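Long-range contacts in dihydrofolate reductase (Enterococcus faecalis, PDB 4M7U), which probably catalyses the NADPH-dependent reduction of 7,8-dihydrofolate to tetrahydrofolate, a key step of folate metabolism, and binds NADP(H): residues Arg66-Leu71 and Glu80-Met85; Leu10-Ala15 and Glu113-Cys118. All coordinates share one frame; numbering follows the deposited sequence.

Interaction 1: Arg66-Leu71 and Glu80-Met85; sequences RTTIVL and EGVLVM. With NAP (NADP nicotinamide-adenine-dinucleotide phosphate), chain B.
Ile69 and Met85 form the tight part of this parallel strand pair. The thioether of Met85, its chain extended beyond CG (chi2 -178°), runs past the branched Ile69 side chain: CE lies 3.7 Å from Ile69 CD1, while SD and CG pass close to Ile69 CG2. On the same face Leu83 CB packs on Ile69 CG1; on the other, Val70 CG2 meets Val82 CG2 at 3.8 Å. Three backbone bonds fix the register: Leu83 N to Thr68 O, Val70 N to Leu83 O (2.8 Å, N-H...O 171°) and Met85 N to Val70 O (2.9 Å). Toward Gly81 the pairing gives way to solvent. There a water accepts from Thr68 N at 2.9 Å and lies 2.6 Å from Gly81 O, linking strand 67-71 to the loop ahead of strand 83-85. Leu83 forms the solvent-facing margin of the Ile69 and Met85 face, its CD1 resting on Thr67 CG2 and the flank of Ile69. At the opposite end Leu71 swings CG anti to the backbone N (chi1 -165°), which brings CG to 3.6 Å from C4A of the NADP adenine. Strand 83-85 is outermost in the sheet; strand 67-71 bonds to 47-51 on its other edge. Helix 88-97 covers Ile69 and Met85 through Tyr94, and Phe55 of helix 52-57 covers Val70 and Val82.

Interaction 2: Leu10-Ala15 and Glu113-Cys118; sequences LAAIWA and ELIPAC. With NAP (NADP nicotinamide-adenine-dinucleotide phosphate), chain B.
The adenine end of the NADP pocket and the buried core behind it meet where helix 108-114 and its 3-10 extension lie against strand 9-17, first in the chain and interior in the sheet. Cys118 and Leu10 make the closest approach, with CA atoms 4.6 Å apart. Cys118 SG, anti to its carbonyl carbon (chi1 -71°), is directed to the strand and sits 3.9 Å from both Leu10 CB and Ala12 CB, touching two residues of one strand face. Ile115 packs on the same strand face: its CG1 lies 4.0 Å from Ala12 CB, and its CD1 comes obliquely to Trp14 CZ3 at 4.4 Å. At the other end Leu10 CD2 faces Leu114 CD2, and a water accepts from Leu10 N (2.8 Å) while donating to Ala117 O. The indole of Trp14 is placed further by its stack with Phe136 and by the bond from NE1 to Gln16. Glu113 turns its extended chain away to the cofactor, where OE2 accepts from the adenine N6A at 2.9 Å with an N-H...O angle of 143°. Strand 101-104, helix 108-114 and strand 120-126 form a right-handed beta-alpha-beta crossover passing over strand 9-17, characteristic of the dihydrofolate reductase fold.

Interactions 1 and 2 belong to the same mixed sheet, their centres about 17 Å apart. Interaction 1 joins its outermost strand 83-85 to strand 67-71, whereas interaction 2 sets the end of helix 108-114 on the more central strand 9-17; strands 47-51 and 101-104 lie between 67-71 and 9-17. Along the chain 66-71 and 80-85 fall inside the long loop closed by 10-15 with 113-118, so the edge is a local pairing nested within a distant one. The two contacts converge at the adenine of NADP, where Leu71 CD2 comes within 4.2 Å of Glu113 OE1, so that strand 67-71 and helix 108-114 together line that part of the cofactor pocket.

Interaction 1: Arg66-Leu71 and Glu80-Met85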
ATOM      1  N   ARG A  66      10.621   0.488 -10.158  1.00 23.30           N
ATOM      2  CA  ARG A  66       9.157   0.366 -10.121  1.00 27.11           C
ATOM      3  C   ARG A  66       8.578   1.595 -10.800  1.00 18.68           C
ATOM      4  O   ARG A  66       9.242   2.628 -10.878  1.00 22.93           O
ATOM      5  CB  ARG A  66       8.635   0.410  -8.683  1.00 22.15           C
ATOM      6  CG  ARG A  66       9.231  -0.581  -7.769  1.00 40.83           C
ATOM      7  CD  ARG A  66       9.460   0.014  -6.409  1.00 21.79           C
ATOM      8  NE  ARG A  66       9.994  -1.021  -5.533  1.00 44.88           N
ATOM      9  CZ  ARG A  66      11.278  -1.352  -5.465  1.00 46.36           C
ATOM     10  NH1 ARG A  66      12.176  -0.714  -6.204  1.00 41.05           N
ATOM     11  NH2 ARG A  66      11.666  -2.322  -4.649  1.00 66.53           N
ATOM     12  N   THR A  67       7.333   1.508 -11.247  1.00 17.27           N
ATOM     13  CA  THR A  67       6.603   2.709 -11.625  1.00 16.53           C
ATOM     14  C   THR A  67       5.780   3.137 -10.413  1.00 18.98           C
ATOM     15  O   THR A  67       5.030   2.329  -9.859  1.00 17.30           O
ATOM     16  CB  THR A  67       5.650   2.444 -12.814  1.00 22.78           C
ATOM     17  OG1 THR A  67       6.413   2.090 -13.976  1.00 24.86           O
ATOM     18  CG2 THR A  67       4.812   3.690 -13.128  1.00 19.19           C
ATOM     19  N   THR A  68       5.930   4.390  -9.987  1.00  7.87           N
ATOM     20  CA  THR A  68       5.077   4.942  -8.935  1.00 12.68           C
ATOM     21  C   THR A  68       4.023   5.881  -9.526  1.00 16.09           C
ATOM     22  O   THR A  68       4.343   6.727 -10.376  1.00 12.81           O
ATOM     23  CB  THR A  68       5.894   5.710  -7.897  1.00 10.90           C
ATOM     24  OG1 THR A  68       6.860   4.830  -7.300  1.00 17.91           O
ATOM     25  CG2 THR A  68       4.979   6.292  -6.799  1.00 11.98           C
ATOM     26  N   ILE A  69       2.769   5.728  -9.099  1.00 12.50           N
ATOM     27  CA  ILE A  69       1.725   6.709  -9.434  1.00 10.20           C
ATOM     28  C   ILE A  69       1.338   7.533  -8.189  1.00 13.79           C
ATOM     29  O   ILE A  69       1.032   6.965  -7.136  1.00 11.64           O
ATOM     30  CB  ILE A  69       0.451   6.030  -9.996  1.00 13.02           C
ATOM     31  CG1 ILE A  69       0.754   5.272 -11.299  1.00 11.56           C
ATOM     32  CG2 ILE A  69      -0.639   7.060 -10.234  1.00  6.00           C
ATOM     33  CD1 ILE A  69      -0.340   4.275 -11.693  1.00 13.93           C
ATOM     34  N   VAL A  70       1.365   8.866  -8.293  1.00 14.46           N
ATOM     35  CA  VAL A  70       0.879   9.715  -7.194  1.00  9.34           C
ATOM     36  C   VAL A  70      -0.523  10.249  -7.490  1.00 18.39           C
ATOM     37  O   VAL A  70      -0.785  10.772  -8.582  1.00  8.49           O
ATOM     38  CB  VAL A  70       1.842  10.867  -6.861  1.00  9.25           C
ATOM     39  CG1 VAL A  70       1.271  11.718  -5.761  1.00  8.07           C
ATOM     40  CG2 VAL A  70       3.191  10.301  -6.418  1.00  9.94           C
ATOM     41  N   LEU A  71      -1.430  10.083  -6.526  1.00  8.58           N
ATOM     42  CA  LEU A  71      -2.830  10.451  -6.721  1.00  9.72           C
ATOM     43  C   LEU A  71      -3.077  11.818  -6.078  1.00 12.08           C
ATOM     44  O   LEU A  71      -2.720  12.033  -4.917  1.00 15.24           O
ATOM     45  CB  LEU A  71      -3.728   9.377  -6.092  1.00 12.53           C
ATOM     46  CG  LEU A  71      -5.223   9.282  -6.398  1.00 22.02           C
ATOM     47  CD1 LEU A  71      -5.473   9.309  -7.890  1.00 15.19           C
ATOM     48  CD2 LEU A  71      -5.770   7.991  -5.794  1.00 18.91           C
ATOM     49  N   GLU A  80       9.177  14.411  -9.177  1.00 41.91           N
ATOM     50  CA  GLU A  80      10.233  13.793  -9.957  1.00 52.62           C
ATOM     51  C   GLU A  80      10.025  12.291 -10.090  1.00 28.59           C
ATOM     52  O   GLU A  80       9.868  11.592  -9.091  1.00 35.12           O
ATOM     53  CB  GLU A  80      11.607  14.107  -9.350  1.00 59.60           C
ATOM     54  CG  GLU A  80      11.888  15.613  -9.205  1.00 72.26           C
ATOM     55  CD  GLU A  80      11.664  16.397 -10.496  1.00 59.44           C
ATOM     56  OE1 GLU A  80      12.120  15.935 -11.571  1.00 59.70           O
ATOM     57  OE2 GLU A  80      11.027  17.476 -10.436  1.00 54.62           O
ATOM     58  N   GLY A  81      10.006  11.807 -11.331  1.00 28.60           N
ATOM     59  CA  GLY A  81      10.038  10.379 -11.597  1.00 23.49           C
ATOM     60  C   GLY A  81       8.773   9.588 -11.301  1.00 22.09           C
ATOM     61  O   GLY A  81       8.839   8.369 -11.136  1.00 20.49           O
ATOM     62  N   VAL A  82       7.625  10.257 -11.237  1.00 17.01           N
ATOM     63  CA  VAL A  82       6.373   9.547 -10.985  1.00 19.76           C
ATOM     64  C   VAL A  82       5.300   9.953 -11.987  1.00 18.10           C
ATOM     65  O   VAL A  82       5.338  11.043 -12.547  1.00 22.34           O
ATOM     66  CB  VAL A  82       5.850   9.771  -9.542  1.00 18.78           C
ATOM     67  CG1 VAL A  82       6.915   9.408  -8.502  1.00 15.72           C
ATOM     68  CG2 VAL A  82       5.419  11.204  -9.364  1.00 14.27           C
ATOM     69  N   LEU A  83       4.358   9.056 -12.235  1.00 16.14           N
ATOM     70  CA  LEU A  83       3.159   9.417 -12.955  1.00 10.39           C
ATOM     71  C   LEU A  83       2.272  10.111 -11.924  1.00 13.54           C
ATOM     72  O   LEU A  83       2.334   9.802 -10.730  1.00 13.54           O
ATOM     73  CB  LEU A  83       2.458   8.165 -13.494  1.00 10.15           C
ATOM     74  CG  LEU A  83       3.300   7.301 -14.436  1.00 18.71           C
ATOM     75  CD1 LEU A  83       2.525   6.089 -14.950  1.00  4.74           C
ATOM     76  CD2 LEU A  83       3.737   8.156 -15.592  1.00 20.46           C
ATOM     77  N   VAL A  84       1.461  11.055 -12.379  1.00 11.52           N
ATOM     78  CA  VAL A  84       0.517  11.730 -11.509  1.00 14.00           C
ATOM     79  C   VAL A  84      -0.854  11.492 -12.084  1.00 10.82           C
ATOM     80  O   VAL A  84      -1.056  11.678 -13.277  1.00 17.84           O
ATOM     81  CB  VAL A  84       0.763  13.245 -11.486  1.00 17.47           C
ATOM     82  CG1 VAL A  84      -0.291  13.925 -10.639  1.00 14.94           C
ATOM     83  CG2 VAL A  84       2.148  13.554 -10.937  1.00 16.18           C
ATOM     84  N   MET A  85      -1.799  11.053 -11.263  1.00 12.89           N
ATOM     85  CA  MET A  85      -3.159  10.828 -11.750  1.00 12.33           C
ATOM     86  C   MET A  85      -4.158  11.494 -10.818  1.00 16.96           C
ATOM     87  O   MET A  85      -3.794  11.901  -9.701  1.00 13.78           O
ATOM     88  CB  MET A  85      -3.455   9.325 -11.931  1.00 14.62           C
ATOM     89  CG  MET A  85      -2.657   8.666 -13.049  1.00 12.97           C
ATOM     90  SD  MET A  85      -3.032   6.908 -13.308  1.00 15.20           S
ATOM     91  CE  MET A  85      -1.636   6.453 -14.369  1.00  9.37           C
TER
HETATM   92  PA  NAP B 201      -3.007   9.867   1.691  0.61 21.34           P
HETATM   93  O1A NAP B 201      -4.123   8.802   1.455  0.61 13.92           O
HETATM   94  O2A NAP B 201      -1.617   9.288   1.501  0.61 14.61           O
HETATM   95  O5B NAP B 201      -3.162  11.020   0.643  0.61 20.41           O
HETATM   96  C5B NAP B 201      -4.350  11.751   0.574  0.61 15.59           C
HETATM   97  C4B NAP B 201      -4.390  12.601  -0.656  0.61 17.63           C
HETATM   98  O4B NAP B 201      -4.251  11.860  -1.951  0.61 19.58           O
HETATM   99  C3B NAP B 201      -5.456  13.651  -0.859  0.61 20.03           C
HETATM  100  O3B NAP B 201      -5.541  14.750  -0.032  0.61 18.73           O
HETATM  101  C2B NAP B 201      -5.396  13.870  -2.323  0.39 17.68           C
HETATM  102  O2B NAP B 201      -4.474  14.757  -2.843  0.39 19.54           O
HETATM  103  C1B NAP B 201      -5.380  12.415  -2.739  0.61 18.56           C
HETATM  104  N9A NAP B 201      -6.357  11.528  -3.291  0.61 20.83           N
HETATM  105  C8A NAP B 201      -6.851  10.465  -2.656  0.61 19.07           C
HETATM  106  N7A NAP B 201      -7.912   9.952  -3.457  0.39 21.95           N
HETATM  107  C5A NAP B 201      -8.047  10.775  -4.576  0.39 22.76           C
HETATM  108  C6A NAP B 201      -8.927  10.725  -5.666  0.39 20.95           C
HETATM  109  N6A NAP B 201      -9.910   9.677  -5.744  0.61 16.74           N
HETATM  110  N1A NAP B 201      -8.824  11.659  -6.608  0.61 22.39           N
HETATM  111  C2A NAP B 201      -7.879  12.651  -6.533  0.39 18.35           C
HETATM  112  N3A NAP B 201      -7.005  12.703  -5.450  0.39 19.02           N
HETATM  113  C4A NAP B 201      -7.116  11.759  -4.502  0.39 21.53           C
HETATM  114  O3  NAP B 201      -3.134  10.545   3.113  0.61 20.89           O
HETATM  115  PN  NAP B 201      -3.802   9.893   4.396  0.61 20.82           P
HETATM  116  O1N NAP B 201      -5.347   9.800   4.194  0.61 28.82           O
HETATM  117  O2N NAP B 201      -3.250   8.517   4.704  0.61 17.80           O
HETATM  118  O5D NAP B 201      -3.402  10.855   5.588  0.61 26.98           O
HETATM  119  C5D NAP B 201      -2.198  11.570   5.451  0.61 21.65           C
HETATM  120  C4D NAP B 201      -2.086  12.915   6.146  0.61 31.70           C
HETATM  121  O4D NAP B 201      -3.253  13.458   6.881  0.61 28.70           O
HETATM  122  C3D NAP B 201      -0.845  13.266   6.967  0.61 20.25           C
HETATM  123  O3D NAP B 201      -0.014  14.207   6.535  0.61 38.17           O
HETATM  124  C2D NAP B 201      -1.346  13.417   8.376  0.61 24.92           C
HETATM  125  O2D NAP B 201      -0.631  14.125   9.319  0.61 32.32           O
HETATM  126  C1D NAP B 201      -2.836  13.673   8.272  0.61 31.99           C
HETATM  127  N1N NAP B 201      -3.801  13.529   9.335  0.61 37.40           N
HETATM  128  C2N NAP B 201      -3.835  14.262  10.589  0.61 28.53           C
HETATM  129  C3N NAP B 201      -5.005  14.074  11.564  0.61 29.83           C
HETATM  130  C7N NAP B 201      -5.356  15.243  12.411  0.61 27.26           C
HETATM  131  O7N NAP B 201      -5.300  16.359  11.911  0.61 31.84           O
HETATM  132  N7N NAP B 201      -5.338  15.112  13.831  0.61 23.51           N
HETATM  133  C4N NAP B 201      -5.964  12.866  11.418  0.61 33.30           C
HETATM  134  C5N NAP B 201      -5.656  11.959  10.195  0.61 30.05           C
HETATM  135  C6N NAP B 201      -4.464  12.249   9.263  0.61 33.81           C
HETATM  136  P2B NAP B 201      -4.890  16.270  -2.940  0.61 19.40           P
HETATM  137  O1X NAP B 201      -5.214  16.809  -1.509  0.61 16.71           O
HETATM  138  O2X NAP B 201      -3.671  17.060  -3.508  0.39 20.91           O
HETATM  139  O3X NAP B 201      -6.107  16.384  -3.828  0.61 16.59           O
HETATM  140  O   HOH W   1       8.161   5.838 -11.090  1.00 16.78           O

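Interaction 2: Leu10-Ala15 and Glu113-Cys118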
ATOM      1  N   LEU A  10      -5.033  -5.614  -8.461  1.00 18.91           N
ATOM      2  CA  LEU A  10      -4.702  -4.692  -7.389  1.00 27.47           C
ATOM      3  C   LEU A  10      -4.433  -5.450  -6.082  1.00 11.44           C
ATOM      4  O   LEU A  10      -5.241  -6.262  -5.644  1.00 18.77           O
ATOM      5  CB  LEU A  10      -5.818  -3.658  -7.197  1.00 16.08           C
ATOM      6  CG  LEU A  10      -5.849  -2.471  -8.163  1.00 20.50           C
ATOM      7  CD1 LEU A  10      -6.566  -2.843  -9.438  1.00 20.42           C
ATOM      8  CD2 LEU A  10      -6.519  -1.277  -7.516  1.00 22.05           C
ATOM      9  N   ALA A  11      -3.273  -5.189  -5.492  1.00 20.63           N
ATOM     10  CA  ALA A  11      -2.944  -5.672  -4.161  1.00 14.87           C
ATOM     11  C   ALA A  11      -2.795  -4.443  -3.294  1.00 12.87           C
ATOM     12  O   ALA A  11      -2.202  -3.453  -3.729  1.00 17.14           O
ATOM     13  CB  ALA A  11      -1.629  -6.445  -4.177  1.00 12.06           C
ATOM     14  N   ALA A  12      -3.330  -4.486  -2.077  1.00 12.03           N
ATOM     15  CA  ALA A  12      -3.009  -3.446  -1.101  1.00 10.79           C
ATOM     16  C   ALA A  12      -1.978  -4.013  -0.118  1.00 14.59           C
ATOM     17  O   ALA A  12      -2.124  -5.143   0.375  1.00 10.71           O
ATOM     18  CB  ALA A  12      -4.259  -2.975  -0.373  1.00 13.88           C
ATOM     19  N   ILE A  13      -0.921  -3.247   0.144  1.00  9.65           N
ATOM     20  CA  ILE A  13       0.119  -3.682   1.074  1.00 12.33           C
ATOM     21  C   ILE A  13       0.412  -2.601   2.109  1.00 12.19           C
ATOM     22  O   ILE A  13       0.542  -1.421   1.774  1.00 15.07           O
ATOM     23  CB  ILE A  13       1.421  -4.074   0.345  1.00 11.36           C
ATOM     24  CG1 ILE A  13       2.436  -4.640   1.343  1.00 17.03           C
ATOM     25  CG2 ILE A  13       2.024  -2.872  -0.335  1.00 24.92           C
ATOM     26  CD1 ILE A  13       3.616  -5.315   0.686  1.00 20.52           C
ATOM     27  N   TRP A  14       0.491  -2.989   3.376  1.00 13.52           N
ATOM     28  CA  TRP A  14       0.789  -2.009   4.408  1.00 11.08           C
ATOM     29  C   TRP A  14       1.269  -2.686   5.668  1.00 17.35           C
ATOM     30  O   TRP A  14       1.084  -3.898   5.842  1.00 11.71           O
ATOM     31  CB  TRP A  14      -0.423  -1.101   4.698  1.00 12.54           C
ATOM     32  CG  TRP A  14      -1.512  -1.720   5.526  1.00 11.71           C
ATOM     33  CD1 TRP A  14      -1.709  -1.574   6.875  1.00 11.87           C
ATOM     34  CD2 TRP A  14      -2.553  -2.596   5.053  1.00 10.40           C
ATOM     35  NE1 TRP A  14      -2.812  -2.305   7.267  1.00 17.67           N
ATOM     36  CE2 TRP A  14      -3.337  -2.940   6.177  1.00 12.97           C
ATOM     37  CE3 TRP A  14      -2.893  -3.107   3.795  1.00 13.65           C
ATOM     38  CZ2 TRP A  14      -4.463  -3.777   6.064  1.00 16.74           C
ATOM     39  CZ3 TRP A  14      -3.996  -3.939   3.686  1.00 10.67           C
ATOM     40  CH2 TRP A  14      -4.773  -4.267   4.820  1.00 17.94           C
ATOM     41  N   ALA A  15       1.912  -1.894   6.524  1.00 11.95           N
ATOM     42  CA  ALA A  15       2.230  -2.318   7.877  1.00 11.38           C
ATOM     43  C   ALA A  15       1.457  -1.417   8.824  1.00 12.67           C
ATOM     44  O   ALA A  15       1.322  -0.208   8.579  1.00 14.50           O
ATOM     45  CB  ALA A  15       3.719  -2.211   8.145  1.00  9.95           C
ATOM     46  N   GLU A 113     -10.647   3.999  -0.502  1.00 12.25           N
ATOM     47  CA  GLU A 113     -11.249   4.105  -1.835  1.00 12.50           C
ATOM     48  C   GLU A 113     -10.964   2.930  -2.718  1.00 14.79           C
ATOM     49  O   GLU A 113     -11.775   2.586  -3.574  1.00 19.77           O
ATOM     50  CB  GLU A 113     -10.654   5.282  -2.598  1.00 14.61           C
ATOM     51  CG  GLU A 113     -10.859   6.601  -1.998  1.00 19.48           C
ATOM     52  CD  GLU A 113     -10.064   7.626  -2.751  1.00 27.41           C
ATOM     53  OE1 GLU A 113      -8.851   7.376  -2.993  1.00 21.61           O
ATOM     54  OE2 GLU A 113     -10.667   8.653  -3.130  1.00 34.18           O
ATOM     55  N   LEU A 114      -9.779   2.353  -2.566  1.00 16.28           N
ATOM     56  CA  LEU A 114      -9.285   1.411  -3.569  1.00 14.06           C
ATOM     57  C   LEU A 114      -9.298  -0.035  -3.096  1.00 14.67           C
ATOM     58  O   LEU A 114      -9.275  -0.958  -3.914  1.00 14.86           O
ATOM     59  CB  LEU A 114      -7.894   1.837  -4.066  1.00 12.50           C
ATOM     60  CG  LEU A 114      -8.008   2.932  -5.145  1.00 14.60           C
ATOM     61  CD1 LEU A 114      -6.684   3.637  -5.382  1.00 18.75           C
ATOM     62  CD2 LEU A 114      -8.495   2.301  -6.440  1.00 17.92           C
ATOM     63  N   ILE A 115      -9.345  -0.240  -1.784  1.00 15.16           N
ATOM     64  CA  ILE A 115      -9.498  -1.607  -1.280  1.00 14.68           C
ATOM     65  C   ILE A 115     -10.730  -2.341  -1.850  1.00 12.54           C
ATOM     66  O   ILE A 115     -10.621  -3.518  -2.178  1.00 12.52           O
ATOM     67  CB  ILE A 115      -9.362  -1.705   0.259  1.00 12.15           C
ATOM     68  CG1 ILE A 115      -7.873  -1.645   0.616  1.00 11.79           C
ATOM     69  CG2 ILE A 115      -9.990  -2.994   0.791  1.00 17.71           C
ATOM     70  CD1 ILE A 115      -7.553  -1.823   2.065  1.00 16.20           C
ATOM     71  N   PRO A 116     -11.882  -1.641  -2.030  1.00 13.70           N
ATOM     72  CA  PRO A 116     -12.992  -2.339  -2.705  1.00 19.06           C
ATOM     73  C   PRO A 116     -12.646  -2.895  -4.098  1.00 19.89           C
ATOM     74  O   PRO A 116     -13.332  -3.813  -4.544  1.00 23.94           O
ATOM     75  CB  PRO A 116     -14.062  -1.250  -2.825  1.00 13.23           C
ATOM     76  CG  PRO A 116     -13.831  -0.396  -1.612  1.00 15.23           C
ATOM     77  CD  PRO A 116     -12.317  -0.329  -1.507  1.00 15.51           C
ATOM     78  N   ALA A 117     -11.614  -2.365  -4.760  1.00 13.55           N
ATOM     79  CA  ALA A 117     -11.188  -2.885  -6.067  1.00 15.56           C
ATOM     80  C   ALA A 117     -10.006  -3.866  -5.979  1.00 20.09           C
ATOM     81  O   ALA A 117      -9.533  -4.372  -7.000  1.00 16.71           O
ATOM     82  CB  ALA A 117     -10.862  -1.749  -7.026  1.00 14.16           C
ATOM     83  N   CYS A 118      -9.533  -4.148  -4.767  1.00 15.27           N
ATOM     84  CA  CYS A 118      -8.380  -5.036  -4.611  1.00 19.97           C
ATOM     85  C   CYS A 118      -8.768  -6.505  -4.616  1.00 19.28           C
ATOM     86  O   CYS A 118      -9.910  -6.859  -4.311  1.00 22.52           O
ATOM     87  CB  CYS A 118      -7.598  -4.702  -3.337  1.00 19.43           C
ATOM     88  SG  CYS A 118      -6.703  -3.135  -3.426  1.00 14.76           S
TER
HETATM   89  PA  NAP B 201      -3.007   9.867   1.691  0.61 21.34           P
HETATM   90  O1A NAP B 201      -4.123   8.802   1.455  0.61 13.92           O
HETATM   91  O2A NAP B 201      -1.617   9.288   1.501  0.61 14.61           O
HETATM   92  O5B NAP B 201      -3.162  11.020   0.643  0.61 20.41           O
HETATM   93  C5B NAP B 201      -4.350  11.751   0.574  0.61 15.59           C
HETATM   94  C4B NAP B 201      -4.390  12.601  -0.656  0.61 17.63           C
HETATM   95  O4B NAP B 201      -4.251  11.860  -1.951  0.61 19.58           O
HETATM   96  C3B NAP B 201      -5.456  13.651  -0.859  0.61 20.03           C
HETATM   97  O3B NAP B 201      -5.541  14.750  -0.032  0.61 18.73           O
HETATM   98  C2B NAP B 201      -5.396  13.870  -2.323  0.39 17.68           C
HETATM   99  O2B NAP B 201      -4.474  14.757  -2.843  0.39 19.54           O
HETATM  100  C1B NAP B 201      -5.380  12.415  -2.739  0.61 18.56           C
HETATM  101  N9A NAP B 201      -6.357  11.528  -3.291  0.61 20.83           N
HETATM  102  C8A NAP B 201      -6.851  10.465  -2.656  0.61 19.07           C
HETATM  103  N7A NAP B 201      -7.912   9.952  -3.457  0.39 21.95           N
HETATM  104  C5A NAP B 201      -8.047  10.775  -4.576  0.39 22.76           C
HETATM  105  C6A NAP B 201      -8.927  10.725  -5.666  0.39 20.95           C
HETATM  106  N6A NAP B 201      -9.910   9.677  -5.744  0.61 16.74           N
HETATM  107  N1A NAP B 201      -8.824  11.659  -6.608  0.61 22.39           N
HETATM  108  C2A NAP B 201      -7.879  12.651  -6.533  0.39 18.35           C
HETATM  109  N3A NAP B 201      -7.005  12.703  -5.450  0.39 19.02           N
HETATM  110  C4A NAP B 201      -7.116  11.759  -4.502  0.39 21.53           C
HETATM  111  O3  NAP B 201      -3.134  10.545   3.113  0.61 20.89           O
HETATM  112  PN  NAP B 201      -3.802   9.893   4.396  0.61 20.82           P
HETATM  113  O1N NAP B 201      -5.347   9.800   4.194  0.61 28.82           O
HETATM  114  O2N NAP B 201      -3.250   8.517   4.704  0.61 17.80           O
HETATM  115  O5D NAP B 201      -3.402  10.855   5.588  0.61 26.98           O
HETATM  116  C5D NAP B 201      -2.198  11.570   5.451  0.61 21.65           C
HETATM  117  C4D NAP B 201      -2.086  12.915   6.146  0.61 31.70           C
HETATM  118  O4D NAP B 201      -3.253  13.458   6.881  0.61 28.70           O
HETATM  119  C3D NAP B 201      -0.845  13.266   6.967  0.61 20.25           C
HETATM  120  O3D NAP B 201      -0.014  14.207   6.535  0.61 38.17           O
HETATM  121  C2D NAP B 201      -1.346  13.417   8.376  0.61 24.92           C
HETATM  122  O2D NAP B 201      -0.631  14.125   9.319  0.61 32.32           O
HETATM  123  C1D NAP B 201      -2.836  13.673   8.272  0.61 31.99           C
HETATM  124  N1N NAP B 201      -3.801  13.529   9.335  0.61 37.40           N
HETATM  125  C2N NAP B 201      -3.835  14.262  10.589  0.61 28.53           C
HETATM  126  C3N NAP B 201      -5.005  14.074  11.564  0.61 29.83           C
HETATM  127  C7N NAP B 201      -5.356  15.243  12.411  0.61 27.26           C
HETATM  128  O7N NAP B 201      -5.300  16.359  11.911  0.61 31.84           O
HETATM  129  N7N NAP B 201      -5.338  15.112  13.831  0.61 23.51           N
HETATM  130  C4N NAP B 201      -5.964  12.866  11.418  0.61 33.30           C
HETATM  131  C5N NAP B 201      -5.656  11.959  10.195  0.61 30.05           C
HETATM  132  C6N NAP B 201      -4.464  12.249   9.263  0.61 33.81           C
HETATM  133  P2B NAP B 201      -4.890  16.270  -2.940  0.61 19.40           P
HETATM  134  O1X NAP B 201      -5.214  16.809  -1.509  0.61 16.71           O
HETATM  135  O2X NAP B 201      -3.671  17.060  -3.508  0.39 20.91           O
HETATM  136  O3X NAP B 201      -6.107  16.384  -3.828  0.61 16.59           O
HETATM  137  O   HOH W   2      -7.742  -6.404  -8.393  1.00 24.16           O